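Local atomic coordinates of exported gluconolactonase (Xanthomonas campestris pv. campestris, PDB entry 3DR2), a protein that probably hydrolyses gluconolactone to gluconate in secondary glucose metabolism, and binds calcium as a six-bladed beta-propeller dimer of the SMP-30 family. Residues A29-G33 with M301-P305; G49-A55 with N91-Q97; A86-G90 with H101-R106; T275-N281 with T294-W300. All blocks are in the same frame, centred on the assembly; numbering follows the deposited sequence.

Contact 1: residues A29-G33 with M301-P305; sequences AARLG and MLPLP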
loop_
_atom_site.group_PDB
_atom_site.type_symbol
_atom_site.label_atom_id
_atom_site.label_comp_id
_atom_site.label_asym_id
_atom_site.label_seq_id
_atom_site.Cartn_x
_atom_site.Cartn_y
_atom_site.Cartn_z
ATOM N N ALA A 29 12.582 35.028 -0.557
ATOM C CA ALA A 29 13.833 34.733 0.131
ATOM C C ALA A 29 13.705 35.179 1.581
ATOM O O ALA A 29 14.251 34.553 2.483
ATOM C CB ALA A 29 14.989 35.462 -0.539
ATOM N N ALA A 30 12.977 36.270 1.797
ATOM C CA ALA A 30 12.772 36.798 3.140
ATOM C C ALA A 30 11.840 35.876 3.924
ATOM O O ALA A 30 12.075 35.589 5.099
ATOM C CB ALA A 30 12.181 38.196 3.064
ATOM N N ARG A 31 10.785 35.413 3.263
ATOM C CA ARG A 31 9.812 34.515 3.882
ATOM C C ARG A 31 10.458 33.215 4.370
ATOM O O ARG A 31 10.163 32.734 5.468
ATOM C CB ARG A 31 8.707 34.180 2.874
ATOM C CG ARG A 31 7.621 33.250 3.402
ATOM C CD ARG A 31 6.661 33.978 4.330
ATOM N NE ARG A 31 5.920 35.021 3.625
ATOM C CZ ARG A 31 4.932 34.791 2.762
ATOM N NH1 ARG A 31 4.320 35.805 2.164
ATOM N NH2 ARG A 31 4.540 33.551 2.508
ATOM N N LEU A 32 11.343 32.655 3.551
ATOM C CA LEU A 32 12.015 31.398 3.874
ATOM C C LEU A 32 13.260 31.507 4.743
ATOM O O LEU A 32 13.524 30.623 5.554
ATOM C CB LEU A 32 12.395 30.659 2.589
ATOM C CG LEU A 32 11.264 30.302 1.624
ATOM C CD1 LEU A 32 11.789 29.357 0.560
ATOM C CD2 LEU A 32 10.130 29.649 2.386
ATOM N N GLY A 33 14.029 32.577 4.579
ATOM C CA GLY A 33 15.247 32.704 5.360
ATOM C C GLY A 33 16.133 31.508 5.060
ATOM O O GLY A 33 16.231 31.085 3.909
ATOM N N MET A 301 8.466 18.746 6.098
ATOM C CA MET A 301 8.041 20.018 6.668
ATOM C C MET A 301 9.138 21.065 6.561
ATOM O O MET A 301 10.315 20.765 6.745
ATOM C CB MET A 301 7.627 19.852 8.136
ATOM C CG MET A 301 7.021 21.116 8.762
ATOM S SD MET A 301 8.219 22.188 9.655
ATOM C CE MET A 301 8.427 21.210 11.142
ATOM N N LEU A 302 8.735 22.292 6.246
ATOM C CA LEU A 302 9.664 23.408 6.117
ATOM C C LEU A 302 9.273 24.464 7.146
ATOM O O LEU A 302 8.263 25.155 6.995
ATOM C CB LEU A 302 9.587 24.006 4.709
ATOM C CG LEU A 302 10.669 25.035 4.365
ATOM C CD1 LEU A 302 12.025 24.355 4.360
ATOM C CD2 LEU A 302 10.387 25.657 3.002
ATOM N N PRO A 303 10.078 24.609 8.209
ATOM C CA PRO A 303 9.795 25.589 9.259
ATOM C C PRO A 303 10.311 26.976 8.897
ATOM O O PRO A 303 11.511 27.185 8.746
ATOM C CB PRO A 303 10.507 24.992 10.462
ATOM C CG PRO A 303 11.753 24.444 9.841
ATOM C CD PRO A 303 11.268 23.802 8.546
ATOM N N LEU A 304 9.391 27.923 8.765
ATOM C CA LEU A 304 9.757 29.282 8.404
ATOM C C LEU A 304 10.151 30.098 9.620
ATOM O O LEU A 304 9.713 29.825 10.735
ATOM C CB LEU A 304 8.588 29.975 7.699
ATOM C CG LEU A 304 8.034 29.279 6.458
ATOM C CD1 LEU A 304 6.892 30.098 5.875
ATOM C CD2 LEU A 304 9.142 29.102 5.443
ATOM N N PRO A 305 11.003 31.110 9.420
ATOM C CA PRO A 305 11.420 31.947 10.544
ATOM C C PRO A 305 10.308 32.931 10.911
ATOM O O PRO A 305 9.392 33.125 10.078
ATOM C CB PRO A 305 12.673 32.635 10.009
ATOM C CG PRO A 305 12.386 32.754 8.540
ATOM C CD PRO A 305 11.804 31.398 8.216
ATOM O OXT PRO A 305 10.359 33.498 12.022
HETATM O O HOH W 1 8.441 33.860 7.410
#

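Contact 2: residues G49-A55 with N91-Q97; sequences GPAWWEA and NAVDAQQ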
loop_
_atom_site.group_PDB
_atom_site.type_symbol
_atom_site.label_atom_id
_atom_site.label_comp_id
_atom_site.label_asym_id
_atom_site.label_seq_id
_atom_site.Cartn_x
_atom_site.Cartn_y
_atom_site.Cartn_z
ATOM N N GLY A 49 -3.125 14.484 0.576
ATOM C CA GLY A 49 -4.072 15.283 1.338
ATOM C C GLY A 49 -3.775 15.803 2.735
ATOM O O GLY A 49 -4.546 15.551 3.666
ATOM N N PRO A 50 -2.689 16.563 2.913
ATOM C CA PRO A 50 -2.343 17.107 4.230
ATOM C C PRO A 50 -3.289 18.239 4.630
ATOM O O PRO A 50 -3.616 19.106 3.819
ATOM C CB PRO A 50 -0.919 17.600 4.029
ATOM C CG PRO A 50 -0.950 18.092 2.594
ATOM C CD PRO A 50 -1.714 16.983 1.888
ATOM N N ALA A 51 -3.718 18.231 5.886
ATOM C CA ALA A 51 -4.618 19.253 6.393
ATOM C C ALA A 51 -4.297 19.517 7.857
ATOM O O ALA A 51 -4.208 18.587 8.663
ATOM C CB ALA A 51 -6.062 18.795 6.252
ATOM N N TRP A 52 -4.122 20.787 8.201
ATOM C CA TRP A 52 -3.819 21.154 9.577
ATOM C C TRP A 52 -5.102 21.174 10.397
ATOM O O TRP A 52 -6.071 21.840 10.036
ATOM C CB TRP A 52 -3.141 22.524 9.628
ATOM C CG TRP A 52 -2.912 23.001 11.031
ATOM C CD1 TRP A 52 -3.622 23.958 11.697
ATOM C CD2 TRP A 52 -1.938 22.505 11.959
ATOM N NE1 TRP A 52 -3.152 24.089 12.980
ATOM C CE2 TRP A 52 -2.120 23.209 13.168
ATOM C CE3 TRP A 52 -0.933 21.533 11.885
ATOM C CZ2 TRP A 52 -1.329 22.972 14.303
ATOM C CZ3 TRP A 52 -0.146 21.295 13.013
ATOM C CH2 TRP A 52 -0.352 22.014 14.205
ATOM N N TRP A 53 -5.086 20.441 11.504
ATOM C CA TRP A 53 -6.230 20.315 12.400
ATOM C C TRP A 53 -5.915 21.064 13.694
ATOM O O TRP A 53 -5.336 20.500 14.622
ATOM C CB TRP A 53 -6.460 18.828 12.682
ATOM C CG TRP A 53 -7.765 18.484 13.315
ATOM C CD1 TRP A 53 -8.851 19.299 13.477
ATOM C CD2 TRP A 53 -8.146 17.200 13.825
ATOM N NE1 TRP A 53 -9.885 18.597 14.054
ATOM C CE2 TRP A 53 -9.478 17.307 14.276
ATOM C CE3 TRP A 53 -7.488 15.967 13.942
ATOM C CZ2 TRP A 53 -10.170 16.226 14.836
ATOM C CZ3 TRP A 53 -8.176 14.893 14.500
ATOM C CH2 TRP A 53 -9.503 15.032 14.939
ATOM N N GLU A 54 -6.297 22.337 13.742
ATOM C CA GLU A 54 -6.038 23.188 14.901
ATOM C C GLU A 54 -6.518 22.614 16.233
ATOM O O GLU A 54 -5.771 22.600 17.217
ATOM C CB GLU A 54 -6.669 24.567 14.684
ATOM C CG GLU A 54 -6.488 25.537 15.849
ATOM C CD GLU A 54 -5.062 26.050 16.012
ATOM O OE1 GLU A 54 -4.153 25.616 15.276
ATOM O OE2 GLU A 54 -4.848 26.904 16.897
ATOM N N ALA A 55 -7.760 22.145 16.267
ATOM C CA ALA A 55 -8.330 21.589 17.491
ATOM C C ALA A 55 -7.462 20.511 18.150
ATOM O O ALA A 55 -7.476 20.355 19.373
ATOM C CB ALA A 55 -9.716 21.030 17.204
ATOM N N ASN A 91 -7.931 15.447 2.397
ATOM C CA ASN A 91 -8.479 15.714 3.731
ATOM C C ASN A 91 -8.574 17.230 3.864
ATOM O O ASN A 91 -7.813 17.970 3.229
ATOM C CB ASN A 91 -7.561 15.223 4.857
ATOM C CG ASN A 91 -7.383 13.728 4.862
ATOM O OD1 ASN A 91 -8.300 12.975 5.195
ATOM N ND2 ASN A 91 -6.190 13.283 4.494
ATOM N N ALA A 92 -9.503 17.678 4.701
ATOM C CA ALA A 92 -9.702 19.095 4.973
ATOM C C ALA A 92 -10.383 19.187 6.330
ATOM O O ALA A 92 -10.831 18.176 6.873
ATOM C CB ALA A 92 -10.571 19.732 3.899
ATOM N N VAL A 93 -10.452 20.395 6.879
ATOM C CA VAL A 93 -11.072 20.610 8.179
ATOM C C VAL A 93 -12.151 21.671 8.040
ATOM O O VAL A 93 -11.883 22.757 7.536
ATOM C CB VAL A 93 -10.032 21.084 9.210
ATOM C CG1 VAL A 93 -10.682 21.209 10.589
ATOM C CG2 VAL A 93 -8.869 20.111 9.250
ATOM N N ASP A 94 -13.367 21.364 8.478
ATOM C CA ASP A 94 -14.442 22.331 8.353
ATOM C C ASP A 94 -14.438 23.360 9.476
ATOM O O ASP A 94 -13.575 23.334 10.354
ATOM C CB ASP A 94 -15.801 21.620 8.234
ATOM C CG ASP A 94 -16.246 20.939 9.518
ATOM O OD1 ASP A 94 -17.187 20.117 9.432
ATOM O OD2 ASP A 94 -15.685 21.224 10.597
ATOM N N ALA A 95 -15.389 24.284 9.428
ATOM C CA ALA A 95 -15.471 25.338 10.427
ATOM C C ALA A 95 -15.649 24.813 11.849
ATOM O O ALA A 95 -15.206 25.449 12.806
ATOM C CB ALA A 95 -16.600 26.294 10.073
ATOM N N GLN A 96 -16.286 23.653 11.987
ATOM C CA GLN A 96 -16.514 23.060 13.303
ATOM C C GLN A 96 -15.366 22.149 13.740
ATOM O O GLN A 96 -15.506 21.381 14.690
ATOM C CB GLN A 96 -17.820 22.258 13.310
ATOM C CG GLN A 96 -19.100 23.080 13.150
ATOM C CD GLN A 96 -19.291 23.635 11.748
ATOM O OE1 GLN A 96 -19.236 22.899 10.761
ATOM N NE2 GLN A 96 -19.529 24.939 11.658
ATOM N N GLN A 97 -14.236 22.256 13.044
ATOM C CA GLN A 97 -13.045 21.457 13.317
ATOM C C GLN A 97 -13.262 19.953 13.179
ATOM O O GLN A 97 -12.668 19.155 13.909
ATOM C CB GLN A 97 -12.467 21.788 14.696
ATOM C CG GLN A 97 -11.719 23.132 14.759
ATOM C CD GLN A 97 -10.484 23.188 13.857
ATOM O OE1 GLN A 97 -10.416 23.985 12.919
ATOM N NE2 GLN A 97 -9.500 22.346 14.147
#

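Contact 3: residues A86-G90 with H101-R106; sequences AFTNG and HCEHGR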
loop_
_atom_site.group_PDB
_atom_site.type_symbol
_atom_site.label_atom_id
_atom_site.label_comp_id
_atom_site.label_asym_id
_atom_site.label_seq_id
_atom_site.Cartn_x
_atom_site.Cartn_y
_atom_site.Cartn_z
ATOM N N ALA A 86 -11.361 3.348 2.849
ATOM C CA ALA A 86 -11.821 3.046 1.506
ATOM C C ALA A 86 -11.046 3.981 0.574
ATOM O O ALA A 86 -11.623 4.789 -0.164
ATOM C CB ALA A 86 -13.334 3.290 1.389
ATOM N N PHE A 87 -9.725 3.875 0.647
ATOM C CA PHE A 87 -8.822 4.671 -0.169
ATOM C C PHE A 87 -9.038 6.172 -0.058
ATOM O O PHE A 87 -9.279 6.858 -1.052
ATOM C CB PHE A 87 -8.907 4.228 -1.633
ATOM C CG PHE A 87 -8.561 2.786 -1.839
ATOM C CD1 PHE A 87 -9.557 1.816 -1.881
ATOM C CD2 PHE A 87 -7.232 2.386 -1.927
ATOM C CE1 PHE A 87 -9.232 0.467 -2.006
ATOM C CE2 PHE A 87 -6.897 1.043 -2.050
ATOM C CZ PHE A 87 -7.897 0.081 -2.090
ATOM N N THR A 88 -8.947 6.676 1.168
ATOM C CA THR A 88 -9.104 8.098 1.428
ATOM C C THR A 88 -7.920 8.852 0.825
ATOM O O THR A 88 -6.766 8.435 0.974
ATOM C CB THR A 88 -9.174 8.360 2.939
ATOM O OG1 THR A 88 -10.308 7.673 3.474
ATOM C CG2 THR A 88 -9.321 9.847 3.231
ATOM N N ASN A 89 -8.221 9.951 0.142
ATOM C CA ASN A 89 -7.211 10.777 -0.515
ATOM C C ASN A 89 -7.155 12.148 0.161
ATOM O O ASN A 89 -6.533 12.300 1.207
ATOM C CB ASN A 89 -7.557 10.912 -2.010
ATOM C CG ASN A 89 -6.418 11.510 -2.831
ATOM O OD1 ASN A 89 -6.394 11.386 -4.063
ATOM N ND2 ASN A 89 -5.479 12.162 -2.160
ATOM N N GLY A 90 -7.824 13.141 -0.415
ATOM C CA GLY A 90 -7.800 14.460 0.185
ATOM C C GLY A 90 -8.456 14.552 1.558
ATOM O O GLY A 90 -9.395 13.814 1.858
ATOM N N HIS A 101 -13.367 14.207 4.246
ATOM C CA HIS A 101 -12.502 13.402 3.383
ATOM C C HIS A 101 -13.019 13.097 1.985
ATOM O O HIS A 101 -14.225 13.055 1.750
ATOM C CB HIS A 101 -12.247 12.040 4.040
ATOM C CG HIS A 101 -12.031 12.099 5.518
ATOM N ND1 HIS A 101 -10.810 12.405 6.082
ATOM C CD2 HIS A 101 -12.880 11.888 6.553
ATOM C CE1 HIS A 101 -10.916 12.379 7.399
ATOM N NE2 HIS A 101 -12.162 12.066 7.711
ATOM N N CYS A 102 -12.072 12.853 1.079
ATOM C CA CYS A 102 -12.359 12.437 -0.290
ATOM C C CYS A 102 -11.991 10.962 -0.268
ATOM O O CYS A 102 -10.861 10.617 0.088
ATOM C CB CYS A 102 -11.446 13.136 -1.292
ATOM S SG CYS A 102 -11.925 14.809 -1.690
ATOM N N GLU A 103 -12.925 10.091 -0.633
ATOM C CA GLU A 103 -12.643 8.661 -0.627
ATOM C C GLU A 103 -12.790 8.035 -2.009
ATOM O O GLU A 103 -13.879 8.034 -2.589
ATOM C CB GLU A 103 -13.558 7.944 0.372
ATOM C CG GLU A 103 -13.274 8.328 1.822
ATOM C CD GLU A 103 -14.087 7.524 2.825
ATOM O OE1 GLU A 103 -14.507 6.404 2.481
ATOM O OE2 GLU A 103 -14.284 8.004 3.963
ATOM N N HIS A 104 -11.682 7.514 -2.535
ATOM C CA HIS A 104 -11.690 6.881 -3.855
ATOM C C HIS A 104 -12.564 5.637 -3.843
ATOM O O HIS A 104 -13.300 5.377 -4.793
ATOM C CB HIS A 104 -10.281 6.442 -4.275
ATOM C CG HIS A 104 -9.402 7.541 -4.787
ATOM N ND1 HIS A 104 -8.184 7.284 -5.381
ATOM C CD2 HIS A 104 -9.545 8.887 -4.790
ATOM C CE1 HIS A 104 -7.614 8.424 -5.726
ATOM N NE2 HIS A 104 -8.418 9.413 -5.377
ATOM N N GLY A 105 -12.456 4.864 -2.766
ATOM C CA GLY A 105 -13.213 3.632 -2.642
ATOM C C GLY A 105 -14.717 3.798 -2.586
ATOM O O GLY A 105 -15.442 3.209 -3.396
ATOM N N ARG A 106 -15.198 4.580 -1.627
ATOM C CA ARG A 106 -16.633 4.795 -1.509
ATOM C C ARG A 106 -17.114 5.805 -2.548
ATOM O O ARG A 106 -18.320 6.031 -2.692
ATOM C CB ARG A 106 -16.997 5.253 -0.087
ATOM C CG ARG A 106 -16.955 4.106 0.927
ATOM C CD ARG A 106 -17.702 4.422 2.214
ATOM N NE ARG A 106 -16.939 5.286 3.108
ATOM C CZ ARG A 106 -17.335 5.627 4.332
ATOM N NH1 ARG A 106 -16.573 6.413 5.080
ATOM N NH2 ARG A 106 -18.495 5.186 4.806
HETATM O O HOH W 2 -13.332 4.719 4.502
HETATM O O HOH W 3 -12.035 8.367 5.429
#

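Contact 4: residues T275-N281 with T294-W300; sequences TPGTASN and TGGPCLW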
loop_
_atom_site.group_PDB
_atom_site.type_symbol
_atom_site.label_atom_id
_atom_site.label_comp_id
_atom_site.label_asym_id
_atom_site.label_seq_id
_atom_site.Cartn_x
_atom_site.Cartn_y
_atom_site.Cartn_z
ATOM N N THR A 275 12.441 18.837 -3.080
ATOM C CA THR A 275 12.038 17.778 -2.167
ATOM C C THR A 275 12.708 16.509 -2.695
ATOM O O THR A 275 12.863 16.344 -3.905
ATOM C CB THR A 275 10.514 17.599 -2.141
ATOM O OG1 THR A 275 10.182 16.544 -1.238
ATOM C CG2 THR A 275 9.995 17.259 -3.512
ATOM N N PRO A 276 13.113 15.595 -1.798
ATOM C CA PRO A 276 13.780 14.349 -2.203
ATOM C C PRO A 276 13.075 13.423 -3.196
ATOM O O PRO A 276 13.725 12.620 -3.860
ATOM C CB PRO A 276 14.102 13.666 -0.866
ATOM C CG PRO A 276 13.160 14.288 0.113
ATOM C CD PRO A 276 13.047 15.716 -0.332
ATOM N N GLY A 277 11.756 13.540 -3.300
ATOM C CA GLY A 277 11.004 12.719 -4.235
ATOM C C GLY A 277 9.852 13.546 -4.772
ATOM O O GLY A 277 9.696 14.698 -4.388
ATOM N N THR A 278 9.047 12.981 -5.662
ATOM C CA THR A 278 7.915 13.723 -6.203
ATOM C C THR A 278 7.038 14.190 -5.045
ATOM O O THR A 278 6.879 13.472 -4.060
ATOM C CB THR A 278 7.071 12.839 -7.143
ATOM O OG1 THR A 278 7.865 12.459 -8.274
ATOM C CG2 THR A 278 5.831 13.590 -7.621
ATOM N N ALA A 279 6.499 15.398 -5.150
ATOM C CA ALA A 279 5.622 15.926 -4.113
ATOM C C ALA A 279 4.190 15.846 -4.628
ATOM O O ALA A 279 3.916 16.210 -5.770
ATOM C CB ALA A 279 5.984 17.369 -3.785
ATOM N N SER A 280 3.278 15.388 -3.779
ATOM C CA SER A 280 1.877 15.237 -4.171
ATOM C C SER A 280 0.938 16.334 -3.685
ATOM O O SER A 280 -0.106 16.572 -4.289
ATOM C CB SER A 280 1.341 13.898 -3.663
ATOM O OG SER A 280 1.267 13.904 -2.238
ATOM N N ASN A 281 1.297 17.007 -2.596
ATOM C CA ASN A 281 0.413 18.028 -2.048
ATOM C C ASN A 281 1.159 18.817 -0.976
ATOM O O ASN A 281 2.278 18.470 -0.598
ATOM C CB ASN A 281 -0.805 17.340 -1.413
ATOM C CG ASN A 281 -2.077 18.153 -1.532
ATOM O OD1 ASN A 281 -2.080 19.356 -1.306
ATOM N ND2 ASN A 281 -3.180 17.486 -1.878
ATOM N N THR A 294 3.585 16.516 1.219
ATOM C CA THR A 294 3.453 15.061 1.127
ATOM C C THR A 294 4.053 14.575 -0.185
ATOM O O THR A 294 4.060 15.301 -1.179
ATOM C CB THR A 294 1.979 14.611 1.173
ATOM O OG1 THR A 294 1.211 15.381 0.237
ATOM C CG2 THR A 294 1.408 14.784 2.575
ATOM N N GLY A 295 4.553 13.343 -0.185
ATOM C CA GLY A 295 5.136 12.785 -1.393
ATOM C C GLY A 295 5.596 11.364 -1.152
ATOM O O GLY A 295 6.474 11.122 -0.325
ATOM N N GLY A 296 4.998 10.412 -1.862
ATOM C CA GLY A 296 5.380 9.024 -1.679
ATOM C C GLY A 296 5.337 8.568 -0.231
ATOM O O GLY A 296 4.375 8.825 0.489
ATOM N N PRO A 297 6.389 7.893 0.238
ATOM C CA PRO A 297 6.415 7.414 1.622
ATOM C C PRO A 297 6.533 8.523 2.667
ATOM O O PRO A 297 6.407 8.260 3.865
ATOM C CB PRO A 297 7.650 6.509 1.651
ATOM C CG PRO A 297 7.843 6.109 0.218
ATOM C CD PRO A 297 7.550 7.390 -0.514
ATOM N N CYS A 298 6.726 9.757 2.217
ATOM C CA CYS A 298 6.980 10.855 3.142
ATOM C C CYS A 298 6.025 11.998 3.418
ATOM O O CYS A 298 5.159 12.349 2.619
ATOM C CB CYS A 298 8.303 11.521 2.762
ATOM S SG CYS A 298 9.662 10.403 2.420
ATOM N N LEU A 299 6.264 12.604 4.579
ATOM C CA LEU A 299 5.576 13.804 5.030
ATOM C C LEU A 299 6.782 14.679 5.393
ATOM O O LEU A 299 7.537 14.351 6.312
ATOM C CB LEU A 299 4.731 13.546 6.278
ATOM C CG LEU A 299 3.594 14.525 6.615
ATOM C CD1 LEU A 299 3.671 14.876 8.086
ATOM C CD2 LEU A 299 3.646 15.786 5.765
ATOM N N TRP A 300 6.991 15.754 4.644
ATOM C CA TRP A 300 8.111 16.654 4.912
ATOM C C TRP A 300 7.579 17.952 5.506
ATOM O O TRP A 300 6.385 18.239 5.429
ATOM C CB TRP A 300 8.862 16.974 3.621
ATOM C CG TRP A 300 9.416 15.780 2.897
ATOM C CD1 TRP A 300 10.418 14.947 3.317
ATOM C CD2 TRP A 300 9.031 15.318 1.595
ATOM N NE1 TRP A 300 10.684 14.000 2.354
ATOM C CE2 TRP A 300 9.846 14.204 1.288
ATOM C CE3 TRP A 300 8.077 15.739 0.657
ATOM C CZ2 TRP A 300 9.738 13.506 0.080
ATOM C CZ3 TRP A 300 7.970 15.045 -0.546
ATOM C CH2 TRP A 300 8.799 13.940 -0.821
#

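Contact 1: residues A29-G33 with M301-P305
Leu32, in the last turn of helix 26-32, meets Leu302 and Leu304 in the C-terminal tail of the chain. This apolar group is the heart of the contact. CD2 of Leu32 does the touching. It lies 3.3 Å from CD2 of Leu304, tighter than usual for two methyl carbons. The same Leu32 CD2 is 4.0 Å from CD2 of Leu302, whose side chain crosses it at about a right angle. Pro21, Ile23 and Trp253 also pack on Leu32. Leu304 uses its other methyl for Arg31: CD1 lies 4.1 Å from Arg31 CG. CG of Arg31 is anti to the backbone N (chi1 -180°), and the chain then bends twice. Its aliphatic part thus passes Leu304, while its guanidinium forms a salt bridge with Asp247 and a cation-pi contact with Trp251.

A second group of contacts sets the tail against backbone carbonyls near the helix end. The ring of Pro305 lies against them, with CD 3.3 Å from Leu32 O and 3.5 Å from Arg31 O. Gly33 leaves the helix here with positive phi.

Polar contact across the two segments runs through a water. It donates to Arg31 O at 2.8 Å and to Pro305 O at 2.9 Å. Pro305 O also receives a hydrogen bond from Gln289.

No direct hydrogen bond joins the two segments. Helix 26-32 is therefore held to the C-terminal tail by leucine methyls, a proline ring and one bridging water.

Contact 2: residues G49-A55 with N91-Q97
Gly49, Ala51 and Trp53 lie beside Asn91, Ala92 and Val93 on two strands that run almost parallel, with 18° between their directions and axes 5.7 Å apart at closest. These are neighbouring blades of the six-bladed propeller, and strands 47-53 and 88-93 belong to different sheets. No backbone hydrogen bond joins the two segments, and side chains fill the seam. Ala51 CB packs 3.6 Å from Asn91 O. Val93 sends out two branches. Its CG2 reaches Trp52 O at 3.4 Å, while CG1, anti to the backbone N (chi1 -176°), comes 3.9 Å from Trp53 CD1.

At the Gly49 end of the seam, next to the calcium ligand Glu48, the amide of Asn91 spans the two blades. Its ND2 donates to Gly49 O at 2.9 Å, and the acceptor lies in the amide plane. OD1 is hydrogen-bonded to His101 and ND2 also to Ser62, so both ends of this buried amide are engaged.

At the outer end, Trp52 and Trp53 use their indole nitrogens differently. Trp52 NE1 donates to Glu54 OE1, just past the end of its own strand, at 2.9 Å, in the ring plane. Trp53 NE1 crosses to the type I turn of Asp94 to Gln97. It donates to Gln97 O at 2.8 Å, with the nitrogen lying above the carbonyl plane.

Contact 3: residues A86-G90 with H101-R106
Thr88 OG1 is anti to the carbonyl carbon (chi1 -61°) and Glu103 CG takes the corresponding place (chi1 -67°), which brings hydroxyl and acid together on one face of the sheet. The chain of Glu103 then runs out extended. Thr88 OG1 lies 3.5 Å from Glu103 CG, and a water joins it to the carboxylate, 2.7 Å from Thr88 OG1 and 2.7 Å from Glu103 OE2.

Arg106 forms a side-on salt bridge with the carboxylate, NE and NH1 each meeting one oxygen, and Arg106 NE is 2.7 Å from Glu103 OE1. Thr110 adds a hydrogen bond to OE2. A second water links OE1 to Ala86 N. The methyl of Thr88 turns the other way, its CG2 touching His101 CB at 3.7 Å.

Four backbone bonds join the segments. Asn89 N to Cys102 O is 2.7 Å and nearly straight (175°). Cys102 N to Gly90 O is 2.9 Å. Beyond the strand ends, His104 N donates to Phe87 O at 2.9 Å, and Gly105 N donates to Ala86 O. The segment 104-106, helical in its backbone angles, is thereby tied to the loop before strand 88-93. His104 lies close to Asn89, and its ND1 bonds Gln158 O.

Phe87 sits near a calcium ion and packs on Arg68 of the second subunit. Thr88 and Glu103 form a non-hydrogen-bonded antiparallel pair in the hairpin of strands 88-93 and 99-103, which begins a four-stranded propeller blade.

Contact 4: residues T275-N281 with T294-W300
A classic beta bulge marks the start of strand 281-284, where Ser280 and Asn281 both face Thr294 on strand 290-295. Ser280 N donates to Thr294 O at 2.7 Å. Thr294 N donates to Asn281 O at 3.0 Å. Beside these two bonds the hydroxyls come together, with Ser280 OG 2.9 Å from Thr294 OG1. Both side chains place the oxygen between the backbone N and the carbonyl carbon (chi1 68° for Ser280 and 49° for Thr294). Ser280 OG is also bonded to Ser47 O.

The amide of Asn281 serves other partners: ND2 is hydrogen-bonded to Glu48 and Asp135. Glu48 is a calcium ligand, so Asn281 is a second-shell residue of that metal site.

Trp300, on strand 298-303, is met on both faces. Residues earlier in the loop, Thr275 and Pro276, lie on one. CH-pi contacts form from Thr275 CB to the six-membered ring and from Pro276 CD to the five-membered ring, each 4.2 Å to the centroid. Pro276 CG comes 3.5 Å from Trp300 CZ2. Cys298 CB lies above the opposite face, toward its rim. Thr278 O lies in plane at the ring edge, 3.8 Å from Trp300 CH2.

Thr278 O also approaches Gly295 CA at 3.3 Å in a CA-H...O contact. Gly295 begins the type II' turn that ends at Cys298 and joins strands 290-295 and 298-303. The whole arrangement is that of a propeller blade: a loop from the preceding blade delivers its innermost strand, 281-284, and a tight hairpin turn lies beside it.

Overall arrangement
The contacts are spread through one six-bladed propeller. Contact 1 joins a helix near the start of the chain to the C-terminal tail and encloses the other three in sequence. Contacts 1 and 4 share strand 298-303, with centres 18 Å apart. The blade of strand 298-303 combines it with strand 38-41, the Velcro closure of the ring. Contacts 2 and 3 share strand 88-93, cross along the chain, and both close before contact 4 opens. They touch where Asn91 meets His101. Contact 2 also packs on contact 4 through Pro50, which lies against Asn281 and Thr294. Contacts 1 and 3 lie on opposite sides of the chain centre, 32 Å apart between centres. Contacts 2, 3 and 4 all come near bound calcium.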